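Local atomic coordinates of L-asparaginase I (Vibrio cholerae, PDB entry 2OCD), a protein that probably hydrolyses L-asparagine to L-aspartate and ammonia, working as a cytoplasmic homotetramer of the asparaginase 1 family. Residues A9-T14 / Q69-D74; D73-N78 / F85-G90; D92-T97 / V112-S117; P47-H52 / N134-A139. One frame throughout, in Å; residues are numbered along the deposited sequence.

How the contacts relate
All four contacts pack helices on the main sheet of the N-terminal region, whose strands run in the order 48-58, 5-12, 84-88, 112-115. Contacts 1 and 2 share Asp-73 and Asp-74 of helix 65-78, and their centres lie about 5 Å apart. Contact 3 continues the same helix layer through Ile-71 CD1, 4.1 Å from Thr-97 CG2, whereas contact 4 lies on the other face. Backbone bonds stitch the strands together, Ile-87 N to Ile-113 O (2.8 Å) and Tyr-10 N to His-52 O (3.0 Å) among them. Contact 1 carries Thr-14, predicted to be catalytic, and contact 3 carries Asp-92, predicted to bind substrate; contact 4 is remote from both.

Contact 1. Residues A9-T14 / Q69-D74; sequences AYTGGT and QLIADD
Ala-9 and Thr-11 turn their side chains from the strand toward the helix, where Asp-74 and Ile-71 meet them. The methyl CB of Ala-9 lies 3.9 Å from Asp-74 OD1, a contact of carbon with carboxylate oxygen that a small side chain permits. Two residues on, on the same face, Thr-11 CG2 approaches Ile-71 CG1 at 4.5 Å, a loose touch of a threonine methyl on the isoleucine chain. The carboxylate of Asp-74 gets to the sheet because chi1 of 176° stretches the side chain out from the helix. There OD1 is hydrogen-bonded to Tyr-54 OH and OD2 weakly to Tyr-7 OH, so Tyr-54 mainly holds the group beside Ala-9, with weak help from Tyr-7. Threonine suits its place by being two-sided: CG2 faces the helix, while OG1 is hydrogen-bonded to the carbonyl of Leu-88 on the adjacent strand. Farther along, the chain turns through Gly-12 and Gly-13 to Thr-14, the predicted nucleophile. Tyr-10 OH donates to Gly-13 O at 3.0 Å, bracing this turn. One touch is thus purely carbon on carbon, the other a methyl group against a carboxylate oxygen, and the polar ends are bonded to this strand and its two neighbours; the tyrosine hydroxyls would probably help to stabilise Asp-74 as the anion in these partly buried surroundings.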
loop_
_atom_site.group_PDB
_atom_site.type_symbol
_atom_site.label_atom_id
_atom_site.label_comp_id
_atom_site.label_asym_id
_atom_site.label_seq_id
_atom_site.Cartn_x
_atom_site.Cartn_y
_atom_site.Cartn_z
ATOM N N ALA B 9 2.508 -2.935 34.119
ATOM C CA ALA B 9 3.391 -3.990 34.565
ATOM C C ALA B 9 4.614 -3.990 33.627
ATOM O O ALA B 9 4.492 -4.357 32.443
ATOM C CB ALA B 9 2.649 -5.308 34.482
ATOM N N TYR B 10 5.769 -3.526 34.118
ATOM C CA TYR B 10 7.019 -3.526 33.296
ATOM C C TYR B 10 7.662 -4.831 33.556
ATOM O O TYR B 10 8.364 -4.984 34.545
ATOM C CB TYR B 10 7.989 -2.371 33.638
ATOM C CG TYR B 10 9.308 -2.422 32.908
ATOM C CD1 TYR B 10 9.369 -2.777 31.560
ATOM C CD2 TYR B 10 10.487 -2.099 33.537
ATOM C CE1 TYR B 10 10.575 -2.824 30.866
ATOM C CE2 TYR B 10 11.708 -2.143 32.859
ATOM C CZ TYR B 10 11.749 -2.500 31.529
ATOM O OH TYR B 10 12.969 -2.597 30.840
ATOM N N THR B 11 7.390 -5.782 32.681
ATOM C CA THR B 11 7.835 -7.145 32.858
ATOM C C THR B 11 9.271 -7.313 32.362
ATOM O O THR B 11 10.021 -8.171 32.840
ATOM C CB THR B 11 6.924 -8.073 32.102
ATOM O OG1 THR B 11 7.146 -7.915 30.701
ATOM C CG2 THR B 11 5.459 -7.731 32.411
ATOM N N GLY B 12 9.645 -6.467 31.412
ATOM C CA GLY B 12 10.928 -6.571 30.709
ATOM C C GLY B 12 10.902 -5.907 29.327
ATOM O O GLY B 12 9.883 -5.329 28.877
ATOM N N GLY B 13 12.031 -5.984 28.653
ATOM C CA GLY B 13 12.118 -5.552 27.273
ATOM C C GLY B 13 12.764 -4.210 27.093
ATOM O O GLY B 13 12.737 -3.376 27.985
ATOM N N THR B 14 13.336 -4.034 25.907
ATOM C CA THR B 14 14.054 -2.830 25.488
ATOM C C THR B 14 13.451 -1.467 25.946
ATOM O O THR B 14 14.184 -0.516 26.188
ATOM C CB THR B 14 14.200 -2.830 23.903
ATOM O OG1 THR B 14 14.645 -4.124 23.444
ATOM C CG2 THR B 14 15.170 -1.750 23.432
ATOM N N GLN B 69 2.310 -17.353 34.007
ATOM C CA GLN B 69 1.526 -17.499 35.230
ATOM C C GLN B 69 1.758 -16.311 36.132
ATOM O O GLN B 69 0.782 -15.738 36.652
ATOM C CB GLN B 69 1.951 -18.779 35.975
ATOM C CG GLN B 69 1.012 -19.275 37.063
ATOM C CD GLN B 69 -0.379 -19.642 36.521
ATOM O OE1 GLN B 69 -0.522 -20.385 35.524
ATOM N NE2 GLN B 69 -1.396 -19.100 37.153
ATOM N N LEU B 70 3.045 -15.959 36.323
ATOM C CA LEU B 70 3.480 -14.766 37.082
ATOM C C LEU B 70 2.741 -13.529 36.577
ATOM O O LEU B 70 2.097 -12.836 37.383
ATOM C CB LEU B 70 4.993 -14.543 36.965
ATOM C CG LEU B 70 5.922 -15.705 37.423
ATOM C CD1 LEU B 70 7.485 -15.388 37.529
ATOM C CD2 LEU B 70 5.377 -16.342 38.744
ATOM N N ILE B 71 2.764 -13.278 35.253
ATOM C CA ILE B 71 2.075 -12.119 34.710
ATOM C C ILE B 71 0.528 -12.200 34.992
ATOM O O ILE B 71 -0.102 -11.250 35.506
ATOM C CB ILE B 71 2.373 -11.946 33.208
ATOM C CG1 ILE B 71 3.894 -11.875 32.935
ATOM C CG2 ILE B 71 1.743 -10.690 32.691
ATOM C CD1 ILE B 71 4.247 -11.966 31.437
ATOM N N ALA B 72 -0.072 -13.341 34.651
ATOM C CA ALA B 72 -1.490 -13.590 34.942
ATOM C C ALA B 72 -1.770 -13.372 36.428
ATOM O O ALA B 72 -2.695 -12.692 36.809
ATOM C CB ALA B 72 -1.876 -15.007 34.523
ATOM N N ASP B 73 -0.952 -13.945 37.292
ATOM C CA ASP B 73 -1.199 -13.812 38.727
ATOM C C ASP B 73 -1.100 -12.387 39.205
ATOM O O ASP B 73 -1.769 -12.015 40.137
ATOM C CB ASP B 73 -0.227 -14.658 39.505
ATOM C CG ASP B 73 -0.458 -16.134 39.306
ATOM O OD1 ASP B 73 -1.581 -16.542 38.897
ATOM O OD2 ASP B 73 0.514 -16.882 39.581
ATOM N N ASP B 74 -0.244 -11.610 38.565
ATOM C CA ASP B 74 -0.020 -10.236 38.944
ATOM C C ASP B 74 -1.277 -9.460 38.551
ATOM O O ASP B 74 -1.923 -8.794 39.372
ATOM C CB ASP B 74 1.228 -9.753 38.224
ATOM C CG ASP B 74 1.509 -8.309 38.452
ATOM O OD1 ASP B 74 2.119 -7.608 37.605
ATOM O OD2 ASP B 74 1.095 -7.851 39.490
#

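Contact 2. Residues D73-N78 / F85-G90; sequences DDIAAN and FVILHG
Phe-85 points at the helix and is met by the tip of Ile-75 where helix 73-78 runs nearly antiparallel to strand 85-88, the axes being 10.8 Å apart with 155° between their directions. In this main touch Ile-75 CD1 lies 3.7 Å from Phe-85 CD1 and 3.9 Å from Phe-85 CB, reaching the root of the aromatic side chain at a slant. Its bent shape puts it there, since chi2 of -57° folds CD1 back instead of extending the chain, and the two side chains slide past each other in opposite directions. At the far end of the ring the partner is polar. The backbone oxygen of Asn-78 approaches the rim in the ring plane, 3.7 Å from Phe-85 CZ, where the slightly positive ring hydrogens would make a carbonyl oxygen a tolerable neighbour; the CB of Asn-78 also packs near Phe-85 CE1. Ile-87, two residues on and thus on the same strand face, adds a looser contact, its CD1 lying 4.4 Å from Ile-75 CG1. A broad phenyl and branched aliphatic chains suit this place because they fill the space between helix and sheet without needing polar partners. Strands 48-58 and 84-88 with helix 65-78 between them form a beta-alpha-beta crossover that passes over strand 5-12; Val-86 points to the opposite face of the sheet, where helix 127-141 packs, and Ile-87 also touches Val-112 of the next strand.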
loop_
_atom_site.group_PDB
_atom_site.type_symbol
_atom_site.label_atom_id
_atom_site.label_comp_id
_atom_site.label_asym_id
_atom_site.label_seq_id
_atom_site.Cartn_x
_atom_site.Cartn_y
_atom_site.Cartn_z
ATOM N N ASP B 73 -0.952 -13.945 37.292
ATOM C CA ASP B 73 -1.199 -13.812 38.727
ATOM C C ASP B 73 -1.100 -12.387 39.205
ATOM O O ASP B 73 -1.769 -12.015 40.137
ATOM C CB ASP B 73 -0.227 -14.658 39.505
ATOM C CG ASP B 73 -0.458 -16.134 39.306
ATOM O OD1 ASP B 73 -1.581 -16.542 38.897
ATOM O OD2 ASP B 73 0.514 -16.882 39.581
ATOM N N ASP B 74 -0.244 -11.610 38.565
ATOM C CA ASP B 74 -0.020 -10.236 38.944
ATOM C C ASP B 74 -1.277 -9.460 38.551
ATOM O O ASP B 74 -1.923 -8.794 39.372
ATOM C CB ASP B 74 1.228 -9.753 38.224
ATOM C CG ASP B 74 1.509 -8.309 38.452
ATOM O OD1 ASP B 74 2.119 -7.608 37.605
ATOM O OD2 ASP B 74 1.095 -7.851 39.490
ATOM N N ILE B 75 -1.691 -9.617 37.310
ATOM C CA ILE B 75 -2.959 -9.034 36.885
ATOM C C ILE B 75 -4.150 -9.338 37.846
ATOM O O ILE B 75 -4.856 -8.384 38.301
ATOM C CB ILE B 75 -3.275 -9.434 35.414
ATOM C CG1 ILE B 75 -2.219 -8.825 34.508
ATOM C CG2 ILE B 75 -4.685 -8.915 34.970
ATOM C CD1 ILE B 75 -2.154 -7.330 34.671
ATOM N N ALA B 76 -4.364 -10.627 38.130
ATOM C CA ALA B 76 -5.425 -11.097 39.041
ATOM C C ALA B 76 -5.401 -10.356 40.378
ATOM O O ALA B 76 -6.443 -9.906 40.879
ATOM C CB ALA B 76 -5.275 -12.599 39.316
ATOM N N ALA B 77 -4.200 -10.238 40.944
ATOM C CA ALA B 77 -4.032 -9.595 42.219
ATOM C C ALA B 77 -4.440 -8.150 42.077
ATOM O O ALA B 77 -4.943 -7.578 43.025
ATOM C CB ALA B 77 -2.625 -9.685 42.677
ATOM N N ASN B 78 -4.237 -7.550 40.916
ATOM C CA ASN B 78 -4.528 -6.138 40.781
ATOM C C ASN B 78 -5.859 -5.889 40.086
ATOM O O ASN B 78 -6.287 -4.720 39.879
ATOM C CB ASN B 78 -3.379 -5.441 40.059
ATOM C CG ASN B 78 -2.179 -5.279 40.939
ATOM O OD1 ASN B 78 -1.147 -5.950 40.763
ATOM N ND2 ASN B 78 -2.308 -4.416 41.932
ATOM N N PHE B 85 -5.159 -2.374 32.143
ATOM C CA PHE B 85 -3.810 -2.890 32.359
ATOM C C PHE B 85 -3.016 -2.835 31.109
ATOM O O PHE B 85 -3.533 -3.220 30.073
ATOM C CB PHE B 85 -3.910 -4.329 32.818
ATOM C CG PHE B 85 -4.814 -4.492 34.001
ATOM C CD1 PHE B 85 -4.316 -4.358 35.276
ATOM C CD2 PHE B 85 -6.176 -4.704 33.824
ATOM C CE1 PHE B 85 -5.122 -4.461 36.326
ATOM C CE2 PHE B 85 -6.989 -4.788 34.880
ATOM C CZ PHE B 85 -6.465 -4.666 36.145
ATOM N N VAL B 86 -1.774 -2.361 31.212
ATOM C CA VAL B 86 -0.789 -2.378 30.132
ATOM C C VAL B 86 0.419 -3.175 30.545
ATOM O O VAL B 86 1.039 -2.883 31.547
ATOM C CB VAL B 86 -0.271 -0.960 29.781
ATOM C CG1 VAL B 86 0.843 -1.021 28.681
ATOM C CG2 VAL B 86 -1.424 -0.081 29.315
ATOM N N ILE B 87 0.780 -4.168 29.743
ATOM C CA ILE B 87 1.901 -5.025 30.057
ATOM C C ILE B 87 3.013 -4.644 29.088
ATOM O O ILE B 87 2.909 -4.891 27.873
ATOM C CB ILE B 87 1.510 -6.513 29.904
ATOM C CG1 ILE B 87 0.522 -6.931 30.994
ATOM C CG2 ILE B 87 2.723 -7.439 29.971
ATOM C CD1 ILE B 87 -0.403 -8.135 30.590
ATOM N N LEU B 88 4.068 -4.035 29.631
ATOM C CA LEU B 88 5.327 -3.800 28.878
ATOM C C LEU B 88 6.177 -5.035 28.874
ATOM O O LEU B 88 6.355 -5.659 29.875
ATOM C CB LEU B 88 6.145 -2.628 29.436
ATOM C CG LEU B 88 5.397 -1.297 29.438
ATOM C CD1 LEU B 88 6.333 -0.176 29.992
ATOM C CD2 LEU B 88 4.789 -1.007 27.965
ATOM N N HIS B 89 6.709 -5.354 27.715
ATOM C CA HIS B 89 7.201 -6.693 27.372
ATOM C C HIS B 89 8.209 -6.547 26.226
ATOM O O HIS B 89 8.099 -5.655 25.432
ATOM C CB HIS B 89 6.007 -7.528 26.919
ATOM C CG HIS B 89 6.271 -8.997 26.836
ATOM N ND1 HIS B 89 7.165 -9.552 25.943
ATOM C CD2 HIS B 89 5.720 -10.034 27.512
ATOM C CE1 HIS B 89 7.155 -10.865 26.078
ATOM N NE2 HIS B 89 6.280 -11.179 27.017
ATOM N N GLY B 90 9.223 -7.393 26.171
ATOM C CA GLY B 90 10.099 -7.419 25.036
ATOM C C GLY B 90 9.374 -8.028 23.845
ATOM O O GLY B 90 8.498 -8.879 24.018
#

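Contact 3. Residues D92-T97 / V112-S117; sequences DTMAYT and VIVTGS. With ACT (acetate ion), chain G.
Met-94, modelled as selenomethionine, presses unusually closely on Val-114: its CG lies only 3.4 Å from Val-114 CG1, short for two aliphatic carbons, though coordinate error may account for part of this. The side chain runs straight out from the helix, chi1 (-180°) and chi2 (168°) both extended, and carries SE past the valine, which reaches the opposite way, to 4.1 Å from Thr-115 C and 4.4 Å from Gly-116 N; the bend at chi3 (105°) turns only the terminal CE. A long, unbranched, flexible side chain suits a place where one residue must cover both a branched valine and a stretch of bare backbone. At the start of the segment, Asp-92, predicted to bind substrate, donates a weak hydrogen bond from its N to OXT of an acetate ion, 3.3 Å away. The acetate probably comes from the crystallisation liquor. The carboxylate of Asp-92 is held by Lys-163 and by Asn-247 of a neighbouring subunit. Strands 84-88 and 112-115, adjacent and parallel, are joined by helix 94-104 in a beta-alpha-beta crossover. Val-114 faces this helix, Ile-113 and Thr-115 face helix 127-141 on the other side, and Met-94 also touches strand 147-151.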
loop_
_atom_site.group_PDB
_atom_site.type_symbol
_atom_site.label_atom_id
_atom_site.label_comp_id
_atom_site.label_asym_id
_atom_site.label_seq_id
_atom_site.Cartn_x
_atom_site.Cartn_y
_atom_site.Cartn_z
ATOM N N ASP B 92 10.452 -10.053 21.299
ATOM C CA ASP B 92 10.698 -11.367 20.670
ATOM C C ASP B 92 9.541 -12.363 20.873
ATOM O O ASP B 92 9.222 -13.122 19.961
ATOM C CB ASP B 92 12.018 -11.981 21.143
ATOM C CG ASP B 92 13.238 -11.274 20.551
ATOM O OD1 ASP B 92 14.365 -11.493 21.068
ATOM O OD2 ASP B 92 13.081 -10.497 19.582
ATOM N N THR B 93 8.933 -12.380 22.053
ATOM C CA THR B 93 7.905 -13.352 22.329
ATOM C C THR B 93 6.628 -12.693 22.838
ATOM O O THR B 93 5.755 -13.327 23.400
ATOM C CB THR B 93 8.363 -14.413 23.325
ATOM O OG1 THR B 93 8.568 -13.796 24.583
ATOM C CG2 THR B 93 9.641 -15.119 22.857
HETATM N N MSE B 94 6.500 -11.418 22.552
HETATM C CA MSE B 94 5.361 -10.668 22.932
HETATM C C MSE B 94 4.096 -11.318 22.428
HETATM O O MSE B 94 3.094 -11.256 23.120
HETATM C CB MSE B 94 5.479 -9.279 22.376
HETATM C CG MSE B 94 4.347 -8.423 22.717
HETATM SE SE MSE B 94 4.816 -6.585 22.265
HETATM C CE MSE B 94 3.788 -6.324 20.682
ATOM N N ALA B 95 4.124 -11.919 21.233
ATOM C CA ALA B 95 2.914 -12.552 20.648
ATOM C C ALA B 95 2.557 -13.838 21.340
ATOM O O ALA B 95 1.372 -14.167 21.461
ATOM C CB ALA B 95 3.033 -12.786 19.155
ATOM N N TYR B 96 3.558 -14.576 21.800
ATOM C CA TYR B 96 3.270 -15.799 22.545
ATOM C C TYR B 96 2.694 -15.425 23.886
ATOM O O TYR B 96 1.759 -16.055 24.368
ATOM C CB TYR B 96 4.496 -16.647 22.749
ATOM C CG TYR B 96 5.040 -17.307 21.503
ATOM C CD1 TYR B 96 5.993 -16.673 20.732
ATOM C CD2 TYR B 96 4.673 -18.592 21.152
ATOM C CE1 TYR B 96 6.523 -17.271 19.579
ATOM C CE2 TYR B 96 5.204 -19.203 20.028
ATOM C CZ TYR B 96 6.119 -18.531 19.240
ATOM O OH TYR B 96 6.665 -19.119 18.122
ATOM N N THR B 97 3.238 -14.407 24.524
ATOM C CA THR B 97 2.659 -14.028 25.773
ATOM C C THR B 97 1.183 -13.604 25.604
ATOM O O THR B 97 0.308 -14.028 26.356
ATOM C CB THR B 97 3.499 -12.965 26.431
ATOM O OG1 THR B 97 4.700 -13.602 26.892
ATOM C CG2 THR B 97 2.759 -12.352 27.617
ATOM N N VAL B 112 -6.641 -5.431 28.630
ATOM C CA VAL B 112 -5.246 -5.803 28.848
ATOM C C VAL B 112 -4.539 -5.660 27.515
ATOM O O VAL B 112 -4.850 -6.339 26.563
ATOM C CB VAL B 112 -5.087 -7.230 29.384
ATOM C CG1 VAL B 112 -3.683 -7.426 29.882
ATOM C CG2 VAL B 112 -6.061 -7.497 30.477
ATOM N N ILE B 113 -3.614 -4.701 27.477
ATOM C CA ILE B 113 -2.881 -4.316 26.309
ATOM C C ILE B 113 -1.407 -4.583 26.561
ATOM O O ILE B 113 -0.784 -3.960 27.428
ATOM C CB ILE B 113 -3.039 -2.825 26.036
ATOM C CG1 ILE B 113 -4.506 -2.400 25.992
ATOM C CG2 ILE B 113 -2.435 -2.484 24.708
ATOM C CD1 ILE B 113 -4.692 -0.924 25.449
ATOM N N VAL B 114 -0.847 -5.500 25.789
ATOM C CA VAL B 114 0.591 -5.784 25.781
ATOM C C VAL B 114 1.278 -4.866 24.753
ATOM O O VAL B 114 0.830 -4.747 23.617
ATOM C CB VAL B 114 0.845 -7.254 25.399
ATOM C CG1 VAL B 114 2.348 -7.589 25.400
ATOM C CG2 VAL B 114 0.023 -8.168 26.314
ATOM N N THR B 115 2.340 -4.187 25.162
ATOM C CA THR B 115 3.081 -3.356 24.229
ATOM C C THR B 115 4.550 -3.277 24.587
ATOM O O THR B 115 5.019 -3.893 25.547
ATOM C CB THR B 115 2.419 -1.951 24.086
ATOM O OG1 THR B 115 2.962 -1.259 22.947
ATOM C CG2 THR B 115 2.594 -1.128 25.277
ATOM N N GLY B 116 5.280 -2.527 23.787
ATOM C CA GLY B 116 6.732 -2.423 23.923
ATOM C C GLY B 116 7.267 -1.462 22.887
ATOM O O GLY B 116 6.522 -0.639 22.317
ATOM N N SER B 117 8.563 -1.562 22.630
ATOM C CA SER B 117 9.193 -0.760 21.624
ATOM C C SER B 117 10.528 -1.369 21.167
ATOM O O SER B 117 11.105 -2.202 21.836
ATOM C CB SER B 117 9.392 0.658 22.163
ATOM O OG SER B 117 10.520 0.724 23.035
HETATM C C ACT G . 13.869 -8.445 23.611
HETATM O O ACT G . 13.869 -7.396 24.327
HETATM O OXT ACT G . 13.016 -8.499 22.696
HETATM C CH3 ACT G . 14.834 -9.593 23.804
#

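Contact 4. Residues P47-H52 / N134-A139; sequences PLFTIH and NALHVA. With ACT (acetate ion), chain F.
Strand 48-58, outermost of the sheet within this chain, meets helix 127-141 through a small apolar cluster in which Pro-47 and Phe-49 close on Leu-136. Proline comes just before the strand proper and brings its ring to the helix backbone: CG lies 3.9 Å from the carbonyl oxygen of Leu-136 and 4.4 Å from Leu-136 CB. The contact is carbon against oxygen and carbon, well served by a compact, rigid ring with no N-H to satisfy. Phe-49 points the same way, being two residues further along. Its CG sits between the backbone N and the carbonyl carbon (chi1 68°), the crowded position, and this turns the phenyl group across the leucine so that the two side chains cross at about a right angle. The touch is Phe-49 CD1 against Leu-136 CD1 at 4.2 Å, made obliquely. Leucine suits the helix here because its CD1 branch meets the ring, CD2 turns to Val-86, and CB lies near the proline. Phe-49 also meets the ring of His-42, their planes inclined at about 25°. At the other end of the segment the exposed His-52 donates from NE2 to O of an acetate ion, probably from the crystallisation liquor, at 2.9 Å and nearly straight (172°), with the oxygen at the ring edge. Ile-6 of the neighbouring strand 5-12 touches both Pro-47 and Leu-136, continuing the apolar layer inward. Beyond it, helix 127-141 rests on strands 84-88 and 112-115, and His-137, directed away from strand 48-58, packs against Arg-125 of another subunit.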
loop_
_atom_site.group_PDB
_atom_site.type_symbol
_atom_site.label_atom_id
_atom_site.label_comp_id
_atom_site.label_asym_id
_atom_site.label_seq_id
_atom_site.Cartn_x
_atom_site.Cartn_y
_atom_site.Cartn_z
ATOM N N PRO B 47 -5.135 9.030 31.810
ATOM C CA PRO B 47 -5.526 8.381 33.052
ATOM C C PRO B 47 -4.365 8.378 34.040
ATOM O O PRO B 47 -3.191 8.418 33.640
ATOM C CB PRO B 47 -5.825 6.953 32.613
ATOM C CG PRO B 47 -4.859 6.742 31.503
ATOM C CD PRO B 47 -4.738 8.049 30.776
ATOM N N LEU B 48 -4.689 8.334 35.326
ATOM C CA LEU B 48 -3.685 8.006 36.338
ATOM C C LEU B 48 -3.040 6.650 35.967
ATOM O O LEU B 48 -3.637 5.842 35.267
ATOM C CB LEU B 48 -4.342 7.907 37.731
ATOM C CG LEU B 48 -4.878 9.195 38.389
ATOM C CD1 LEU B 48 -5.467 8.865 39.754
ATOM C CD2 LEU B 48 -3.785 10.215 38.530
ATOM N N PHE B 49 -1.832 6.412 36.449
ATOM C CA PHE B 49 -1.181 5.138 36.245
ATOM C C PHE B 49 -0.196 4.827 37.390
ATOM O O PHE B 49 0.481 5.712 37.901
ATOM C CB PHE B 49 -0.468 5.111 34.884
ATOM C CG PHE B 49 0.714 6.039 34.790
ATOM C CD1 PHE B 49 0.592 7.272 34.178
ATOM C CD2 PHE B 49 1.955 5.665 35.296
ATOM C CE1 PHE B 49 1.691 8.151 34.080
ATOM C CE2 PHE B 49 3.067 6.515 35.228
ATOM C CZ PHE B 49 2.935 7.773 34.624
ATOM N N THR B 50 -0.164 3.554 37.773
ATOM C CA THR B 50 0.842 2.979 38.650
ATOM C C THR B 50 1.644 1.934 37.859
ATOM O O THR B 50 1.080 1.050 37.192
ATOM C CB THR B 50 0.169 2.270 39.840
ATOM O OG1 THR B 50 -0.752 3.176 40.448
ATOM C CG2 THR B 50 1.185 1.775 40.882
ATOM N N ILE B 51 2.963 2.044 37.962
ATOM C CA ILE B 51 3.869 1.127 37.338
ATOM C C ILE B 51 4.516 0.284 38.424
ATOM O O ILE B 51 4.947 0.829 39.441
ATOM C CB ILE B 51 4.915 1.869 36.531
ATOM C CG1 ILE B 51 5.841 0.897 35.820
ATOM C CG2 ILE B 51 5.742 2.823 37.403
ATOM C CD1 ILE B 51 6.633 1.568 34.734
ATOM N N HIS B 52 4.545 -1.039 38.179
ATOM C CA HIS B 52 5.319 -1.989 38.936
ATOM C C HIS B 52 6.381 -2.578 38.035
ATOM O O HIS B 52 6.076 -3.178 37.035
ATOM C CB HIS B 52 4.424 -3.157 39.416
ATOM C CG HIS B 52 5.182 -4.306 40.026
ATOM N ND1 HIS B 52 6.039 -4.155 41.096
ATOM C CD2 HIS B 52 5.205 -5.624 39.716
ATOM C CE1 HIS B 52 6.551 -5.333 41.421
ATOM N NE2 HIS B 52 6.066 -6.243 40.596
ATOM N N ASN B 134 -0.413 5.891 23.730
ATOM C CA ASN B 134 -1.717 5.498 23.206
ATOM C C ASN B 134 -2.307 4.229 23.838
ATOM O O ASN B 134 -3.541 4.073 23.857
ATOM C CB ASN B 134 -1.636 5.312 21.690
ATOM C CG ASN B 134 -1.508 6.623 20.920
ATOM O OD1 ASN B 134 -1.684 7.716 21.479
ATOM N ND2 ASN B 134 -1.185 6.510 19.612
ATOM N N ALA B 135 -1.445 3.310 24.299
ATOM C CA ALA B 135 -1.911 2.116 24.991
ATOM C C ALA B 135 -2.654 2.590 26.193
ATOM O O ALA B 135 -3.772 2.124 26.474
ATOM C CB ALA B 135 -0.760 1.210 25.441
ATOM N N LEU B 136 -2.034 3.529 26.909
ATOM C CA LEU B 136 -2.695 4.120 28.042
ATOM C C LEU B 136 -3.993 4.826 27.635
ATOM O O LEU B 136 -5.033 4.576 28.226
ATOM C CB LEU B 136 -1.757 5.059 28.811
ATOM C CG LEU B 136 -0.757 4.361 29.770
ATOM C CD1 LEU B 136 0.175 5.385 30.486
ATOM C CD2 LEU B 136 -1.451 3.451 30.811
ATOM N N HIS B 137 -3.948 5.675 26.622
ATOM C CA HIS B 137 -5.136 6.391 26.199
ATOM C C HIS B 137 -6.255 5.424 25.756
ATOM O O HIS B 137 -7.431 5.640 26.076
ATOM C CB HIS B 137 -4.788 7.392 25.078
ATOM C CG HIS B 137 -5.967 8.127 24.513
ATOM N ND1 HIS B 137 -6.786 8.926 25.278
ATOM C CD2 HIS B 137 -6.438 8.212 23.245
ATOM C CE1 HIS B 137 -7.714 9.471 24.509
ATOM N NE2 HIS B 137 -7.518 9.060 23.267
ATOM N N VAL B 138 -5.878 4.360 25.046
ATOM C CA VAL B 138 -6.836 3.391 24.467
ATOM C C VAL B 138 -7.485 2.518 25.547
ATOM O O VAL B 138 -8.692 2.290 25.529
ATOM C CB VAL B 138 -6.130 2.539 23.377
ATOM C CG1 VAL B 138 -6.905 1.338 23.036
ATOM C CG2 VAL B 138 -5.946 3.367 22.133
ATOM N N ALA B 139 -6.684 2.050 26.485
ATOM C CA ALA B 139 -7.162 1.423 27.722
ATOM C C ALA B 139 -8.231 2.212 28.470
ATOM O O ALA B 139 -9.150 1.638 28.971
ATOM C CB ALA B 139 -5.977 1.190 28.666
HETATM C C ACT F . 5.782 -9.449 40.421
HETATM O O ACT F . 6.971 -9.050 40.593
HETATM O OXT ACT F . 5.647 -10.327 39.542
HETATM C CH3 ACT F . 4.599 -8.940 41.207
#